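PDB 4ECL: serine racemase from Enterococcus faecalis, which belongs to the alanine racemase family, pairing an N-terminal TIM-barrel domain with a C-terminal beta domain, and forms the cytoplasmic part of VanTG. Local coordinates for residues Q102-S110 with I124-F135. Numbering follows the deposited sequence.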
ATOM      1  N   GLN A 102      -8.012 -22.339  13.163  1.00 28.80           N
ATOM      2  CA  GLN A 102      -8.040 -21.036  13.827  1.00 23.04           C
ATOM      3  C   GLN A 102      -7.067 -20.935  14.995  1.00 22.86           C
ATOM      4  O   GLN A 102      -6.949 -21.867  15.796  1.00 21.56           O
ATOM      5  CB  GLN A 102      -9.458 -20.724  14.311  1.00 25.29           C
ATOM      6  CG  GLN A 102      -9.573 -19.437  15.108  1.00 21.87           C
ATOM      7  CD  GLN A 102      -9.182 -18.226  14.299  1.00 24.24           C
ATOM      8  OE1 GLN A 102      -9.570 -18.100  13.138  1.00 19.81           O
ATOM      9  NE2 GLN A 102      -8.400 -17.330  14.899  1.00 20.82           N
ATOM     10  N   THR A 103      -6.365 -19.807  15.100  1.00 19.64           N
ATOM     11  CA  THR A 103      -5.524 -19.564  16.274  1.00 22.87           C
ATOM     12  C   THR A 103      -6.375 -19.173  17.490  1.00 29.22           C
ATOM     13  O   THR A 103      -7.194 -18.256  17.413  1.00 26.37           O
ATOM     14  CB  THR A 103      -4.517 -18.436  16.032  1.00 24.62           C
ATOM     15  OG1 THR A 103      -3.533 -18.859  15.081  1.00 25.90           O
ATOM     16  CG2 THR A 103      -3.828 -18.036  17.335  1.00 16.43           C
ATOM     17  N   LEU A 104      -6.177 -19.873  18.608  1.00 30.49           N
ATOM     18  CA  LEU A 104      -6.811 -19.499  19.872  1.00 26.67           C
ATOM     19  C   LEU A 104      -5.997 -18.392  20.536  1.00 20.55           C
ATOM     20  O   LEU A 104      -4.944 -18.639  21.123  1.00 20.37           O
ATOM     21  CB  LEU A 104      -6.927 -20.716  20.798  1.00 22.84           C
ATOM     22  CG  LEU A 104      -7.764 -21.845  20.202  1.00 24.76           C
ATOM     23  CD1 LEU A 104      -7.900 -23.000  21.181  1.00 30.56           C
ATOM     24  CD2 LEU A 104      -9.139 -21.309  19.796  1.00 27.64           C
ATOM     25  N   ILE A 105      -6.492 -17.167  20.450  1.00 16.93           N
ATOM     26  CA  ILE A 105      -5.696 -16.025  20.858  1.00 23.35           C
ATOM     27  C   ILE A 105      -5.710 -15.772  22.358  1.00 23.42           C
ATOM     28  O   ILE A 105      -4.783 -15.146  22.875  1.00 22.45           O
ATOM     29  CB  ILE A 105      -6.128 -14.751  20.132  1.00 25.05           C
ATOM     30  CG1 ILE A 105      -7.581 -14.407  20.483  1.00 28.65           C
ATOM     31  CG2 ILE A 105      -5.911 -14.911  18.628  1.00 17.57           C
ATOM     32  CD1 ILE A 105      -7.982 -12.991  20.101  1.00 34.27           C
ATOM     33  N   ASP A 106      -6.771 -16.239  23.029  1.00 26.17           N
ATOM     34  CA  ASP A 106      -6.841 -16.304  24.496  1.00 28.30           C
ATOM     35  C   ASP A 106      -8.034 -17.142  25.013  1.00 27.71           C
ATOM     36  O   ASP A 106      -8.858 -17.624  24.233  1.00 27.09           O
ATOM     37  CB  ASP A 106      -6.775 -14.909  25.144  1.00 32.37           C
ATOM     38  CG  ASP A 106      -8.094 -14.150  25.084  1.00 33.76           C
ATOM     39  OD1 ASP A 106      -9.068 -14.632  24.474  1.00 36.96           O
ATOM     40  OD2 ASP A 106      -8.148 -13.040  25.657  1.00 32.68           O
ATOM     41  N   TYR A 107      -8.119 -17.319  26.325  1.00 31.05           N
ATOM     42  CA  TYR A 107      -9.150 -18.183  26.901  1.00 37.93           C
ATOM     43  C   TYR A 107     -10.595 -17.739  26.589  1.00 36.45           C
ATOM     44  O   TYR A 107     -11.377 -18.500  26.006  1.00 35.56           O
ATOM     45  CB  TYR A 107      -8.940 -18.351  28.410  1.00 44.48           C
ATOM     46  CG  TYR A 107      -9.844 -19.397  29.018  1.00 51.11           C
ATOM     47  CD1 TYR A 107      -9.777 -20.722  28.602  1.00 51.41           C
ATOM     48  CD2 TYR A 107     -10.765 -19.062  29.997  1.00 50.35           C
ATOM     49  CE1 TYR A 107     -10.605 -21.679  29.138  1.00 52.24           C
ATOM     50  CE2 TYR A 107     -11.597 -20.012  30.540  1.00 55.46           C
ATOM     51  CZ  TYR A 107     -11.515 -21.319  30.107  1.00 59.46           C
ATOM     52  OH  TYR A 107     -12.344 -22.274  30.657  1.00 67.41           O
ATOM     53  N   ARG A 108     -10.941 -16.514  26.977  1.00 29.48           N
ATOM     54  CA  ARG A 108     -12.243 -15.925  26.658  1.00 37.44           C
ATOM     55  C   ARG A 108     -12.635 -16.112  25.182  1.00 36.16           C
ATOM     56  O   ARG A 108     -13.785 -16.448  24.859  1.00 29.05           O
ATOM     57  CB  ARG A 108     -12.226 -14.435  27.012  1.00 46.84           C
ATOM     58  CG  ARG A 108     -13.432 -13.631  26.541  1.00 57.34           C
ATOM     59  CD  ARG A 108     -13.358 -12.201  27.079  1.00 60.69           C
ATOM     60  NE  ARG A 108     -13.157 -12.213  28.526  1.00 62.94           N
ATOM     61  CZ  ARG A 108     -14.147 -12.189  29.415  1.00 63.57           C
ATOM     62  NH1 ARG A 108     -15.408 -12.132  29.006  1.00 60.61           N
ATOM     63  NH2 ARG A 108     -13.874 -12.215  30.713  1.00 66.18           N
ATOM     64  N   TYR A 109     -11.675 -15.907  24.288  1.00 32.72           N
ATOM     65  CA  TYR A 109     -11.931 -16.099  22.866  1.00 28.51           C
ATOM     66  C   TYR A 109     -12.279 -17.558  22.597  1.00 27.73           C
ATOM     67  O   TYR A 109     -13.269 -17.863  21.916  1.00 28.42           O
ATOM     68  CB  TYR A 109     -10.716 -15.686  22.039  1.00 27.01           C
ATOM     69  CG  TYR A 109     -10.879 -15.955  20.561  1.00 27.40           C
ATOM     70  CD1 TYR A 109     -11.636 -15.106  19.756  1.00 25.65           C
ATOM     71  CD2 TYR A 109     -10.289 -17.064  19.973  1.00 29.02           C
ATOM     72  CE1 TYR A 109     -11.788 -15.356  18.398  1.00 28.89           C
ATOM     73  CE2 TYR A 109     -10.436 -17.321  18.624  1.00 33.79           C
ATOM     74  CZ  TYR A 109     -11.183 -16.467  17.840  1.00 30.96           C
ATOM     75  OH  TYR A 109     -11.327 -16.745  16.500  1.00 26.72           O
ATOM     76  N   SER A 110     -11.468 -18.449  23.159  1.00 20.91           N
ATOM     77  CA  SER A 110     -11.635 -19.879  22.971  1.00 29.44           C
ATOM     78  C   SER A 110     -13.028 -20.350  23.380  1.00 37.61           C
ATOM     79  O   SER A 110     -13.648 -21.165  22.695  1.00 38.43           O
ATOM     80  CB  SER A 110     -10.576 -20.636  23.764  1.00 30.67           C
ATOM     81  OG  SER A 110      -9.285 -20.401  23.229  1.00 36.62           O
ATOM     82  N   ILE A 124      -3.547 -23.530  19.609  1.00 23.56           N
ATOM     83  CA  ILE A 124      -3.548 -22.575  20.709  1.00 27.47           C
ATOM     84  C   ILE A 124      -2.241 -21.790  20.698  1.00 24.09           C
ATOM     85  O   ILE A 124      -1.169 -22.352  20.488  1.00 21.58           O
ATOM     86  CB  ILE A 124      -3.801 -23.247  22.086  1.00 22.99           C
ATOM     87  CG1 ILE A 124      -3.715 -22.214  23.209  1.00 23.69           C
ATOM     88  CG2 ILE A 124      -2.811 -24.375  22.323  1.00 25.58           C
ATOM     89  CD1 ILE A 124      -4.298 -22.721  24.567  1.00 25.99           C
ATOM     90  N   LYS A 125      -2.340 -20.482  20.894  1.00 23.25           N
ATOM     91  CA  LYS A 125      -1.158 -19.646  20.909  1.00 20.11           C
ATOM     92  C   LYS A 125      -0.755 -19.358  22.335  1.00 18.79           C
ATOM     93  O   LYS A 125      -1.600 -19.080  23.188  1.00 22.24           O
ATOM     94  CB  LYS A 125      -1.396 -18.329  20.141  1.00 20.91           C
ATOM     95  CG  LYS A 125      -0.137 -17.465  20.047  1.00 24.42           C
ATOM     96  CD  LYS A 125      -0.178 -16.447  18.918  1.00 34.50           C
ATOM     97  CE  LYS A 125       1.208 -15.816  18.726  1.00 37.45           C
ATOM     98  NZ  LYS A 125       1.296 -14.929  17.527  1.00 39.23           N
ATOM     99  N   ILE A 126       0.536 -19.419  22.610  1.00 19.28           N
ATOM    100  CA  ILE A 126       1.002 -19.113  23.954  1.00 23.72           C
ATOM    101  C   ILE A 126       1.822 -17.842  23.906  1.00 27.57           C
ATOM    102  O   ILE A 126       2.749 -17.735  23.115  1.00 23.80           O
ATOM    103  CB  ILE A 126       1.905 -20.232  24.518  1.00 23.61           C
ATOM    104  CG1 ILE A 126       1.253 -21.610  24.354  1.00 23.58           C
ATOM    105  CG2 ILE A 126       2.222 -19.968  25.987  1.00 21.53           C
ATOM    106  CD1 ILE A 126       0.061 -21.832  25.276  1.00 23.63           C
ATOM    107  N   ASP A 127       1.493 -16.874  24.745  1.00 21.61           N
ATOM    108  CA  ASP A 127       2.310 -15.672  24.810  1.00 25.97           C
ATOM    109  C   ASP A 127       3.515 -15.970  25.684  1.00 31.21           C
ATOM    110  O   ASP A 127       3.363 -16.258  26.877  1.00 28.73           O
ATOM    111  CB  ASP A 127       1.507 -14.490  25.378  1.00 25.00           C
ATOM    112  CG  ASP A 127       2.390 -13.300  25.756  1.00 26.26           C
ATOM    113  OD1 ASP A 127       3.518 -13.185  25.226  1.00 24.63           O
ATOM    114  OD2 ASP A 127       1.953 -12.468  26.588  1.00 27.90           O
ATOM    115  N   THR A 128       4.712 -15.902  25.108  1.00 24.00           N
ATOM    116  CA  THR A 128       5.908 -16.173  25.901  1.00 26.27           C
ATOM    117  C   THR A 128       6.775 -14.938  26.135  1.00 27.63           C
ATOM    118  O   THR A 128       7.907 -15.056  26.595  1.00 30.14           O
ATOM    119  CB  THR A 128       6.766 -17.299  25.287  1.00 27.31           C
ATOM    120  OG1 THR A 128       7.019 -17.015  23.904  1.00 24.00           O
ATOM    121  CG2 THR A 128       6.034 -18.619  25.387  1.00 28.44           C
ATOM    122  N   GLY A 129       6.248 -13.758  25.826  1.00 27.13           N
ATOM    123  CA  GLY A 129       6.987 -12.531  26.077  1.00 30.35           C
ATOM    124  C   GLY A 129       6.683 -11.408  25.100  1.00 26.90           C
ATOM    125  O   GLY A 129       6.997 -10.241  25.349  1.00 24.82           O
HETATM  126  N   MSE A 130       6.069 -11.762  23.980  1.00 25.63           N
HETATM  127  CA  MSE A 130       5.704 -10.775  22.967  1.00 25.40           C
HETATM  128  C   MSE A 130       4.587  -9.876  23.493  1.00 28.88           C
HETATM  129  O   MSE A 130       4.514  -8.692  23.154  1.00 32.86           O
HETATM  130  CB  MSE A 130       5.264 -11.488  21.692  1.00 24.50           C
HETATM  131  CG  MSE A 130       4.483 -10.647  20.720  1.00 32.67           C
HETATM  132 SE   MSE A 130       4.992 -11.089  18.896  0.66 42.29          SE
HETATM  133  CE  MSE A 130       6.896 -10.754  19.123  1.00 30.98           C
ATOM    134  N   HIS A 131       3.731 -10.448  24.338  1.00 24.89           N
ATOM    135  CA  HIS A 131       2.660  -9.699  24.988  1.00 18.53           C
ATOM    136  C   HIS A 131       1.680  -9.060  24.001  1.00 19.75           C
ATOM    137  O   HIS A 131       1.168  -7.963  24.232  1.00 24.01           O
ATOM    138  CB  HIS A 131       3.251  -8.642  25.913  1.00 19.51           C
ATOM    139  CG  HIS A 131       4.055  -9.218  27.035  1.00 34.22           C
ATOM    140  ND1 HIS A 131       5.063  -8.521  27.668  1.00 35.98           N
ATOM    141  CD2 HIS A 131       4.009 -10.435  27.626  1.00 29.62           C
ATOM    142  CE1 HIS A 131       5.598  -9.283  28.605  1.00 38.46           C
ATOM    143  NE2 HIS A 131       4.972 -10.447  28.605  1.00 34.33           N
ATOM    144  N   ARG A 132       1.405  -9.759  22.914  1.00 18.86           N
ATOM    145  CA  ARG A 132       0.328  -9.373  22.026  1.00 22.63           C
ATOM    146  C   ARG A 132      -0.772 -10.423  22.139  1.00 22.41           C
ATOM    147  O   ARG A 132      -1.568 -10.380  23.073  1.00 25.00           O
ATOM    148  CB  ARG A 132       0.825  -9.189  20.582  1.00 20.59           C
ATOM    149  CG  ARG A 132       1.863  -8.063  20.438  1.00 22.76           C
ATOM    150  CD  ARG A 132       2.370  -7.868  18.976  1.00 28.55           C
ATOM    151  NE  ARG A 132       3.541  -6.986  18.951  1.00 23.88           N
ATOM    152  CZ  ARG A 132       3.486  -5.655  18.882  1.00 25.60           C
ATOM    153  NH1 ARG A 132       2.314  -5.034  18.787  1.00 20.87           N
ATOM    154  NH2 ARG A 132       4.605  -4.936  18.891  1.00 24.70           N
ATOM    155  N   LEU A 133      -0.822 -11.364  21.204  1.00 19.85           N
ATOM    156  CA  LEU A 133      -1.820 -12.420  21.282  1.00 22.86           C
ATOM    157  C   LEU A 133      -1.269 -13.614  22.056  1.00 25.53           C
ATOM    158  O   LEU A 133      -0.047 -13.778  22.164  1.00 20.40           O
ATOM    159  CB  LEU A 133      -2.249 -12.878  19.895  1.00 17.68           C
ATOM    160  CG  LEU A 133      -2.664 -11.822  18.865  1.00 22.10           C
ATOM    161  CD1 LEU A 133      -2.640 -12.463  17.451  1.00 24.00           C
ATOM    162  CD2 LEU A 133      -4.009 -11.260  19.160  1.00 18.06           C
ATOM    163  N   GLY A 134      -2.176 -14.435  22.591  1.00 24.12           N
ATOM    164  CA  GLY A 134      -1.793 -15.691  23.212  1.00 22.02           C
ATOM    165  C   GLY A 134      -2.177 -15.799  24.674  1.00 27.11           C
ATOM    166  O   GLY A 134      -2.322 -14.787  25.372  1.00 18.36           O
ATOM    167  N   PHE A 135      -2.350 -17.045  25.123  1.00 29.24           N
ATOM    168  CA  PHE A 135      -2.568 -17.379  26.530  1.00 29.42           C
ATOM    169  C   PHE A 135      -1.297 -17.067  27.312  1.00 27.28           C
ATOM    170  O   PHE A 135      -0.206 -17.348  26.838  1.00 23.92           O
ATOM    171  CB  PHE A 135      -2.826 -18.879  26.668  1.00 28.89           C
ATOM    172  CG  PHE A 135      -4.183 -19.333  26.198  1.00 26.19           C
ATOM    173  CD1 PHE A 135      -4.582 -19.158  24.886  1.00 19.63           C
ATOM    174  CD2 PHE A 135      -5.047 -19.987  27.078  1.00 30.46           C
ATOM    175  CE1 PHE A 135      -5.823 -19.601  24.453  1.00 24.06           C
ATOM    176  CE2 PHE A 135      -6.294 -20.437  26.653  1.00 29.71           C
ATOM    177  CZ  PHE A 135      -6.683 -20.246  25.337  1.00 26.32           C
TER
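I105 O takes the backbone N-H of G134 at 2.7 Å; the donor lies in the carbonyl plane, on a lone pair, though the bond bends to 133° at the hydrogen. One residue earlier, L104 O accepts from K125 N in a straighter bond of 3.2 Å, part of the parallel pairing of 102-104 and 124-127, in which L104 bridges I124. L104 O thus serves the strand, and I105 O the chain returning beside it, where F135 N bonds to K125 O.

The F135 ring packs against the first turn of helix 107-114. Y107 N sits 3.4 Å above one face of this ring, offset toward the rim, while CD1 of I124 lies over the centre of the other. L104 O and S110 OG meet the ring edge in plane, OG being 3.4 Å from CZ. S110 keeps its hydroxyl beside its own backbone N (chi1 -67°), and from there it donates to D106 O, which accepts S110 N as well. D106 N-caps the helix, its OD1 receiving Y109 N.

Farther out, T103 CG2 touches K125 CB at 3.7 Å and I105 CG2 meets L133 CD2. Strand 101-104, helix 107-114 and strand 120-127 make a beta-alpha-beta unit of the TIM barrel.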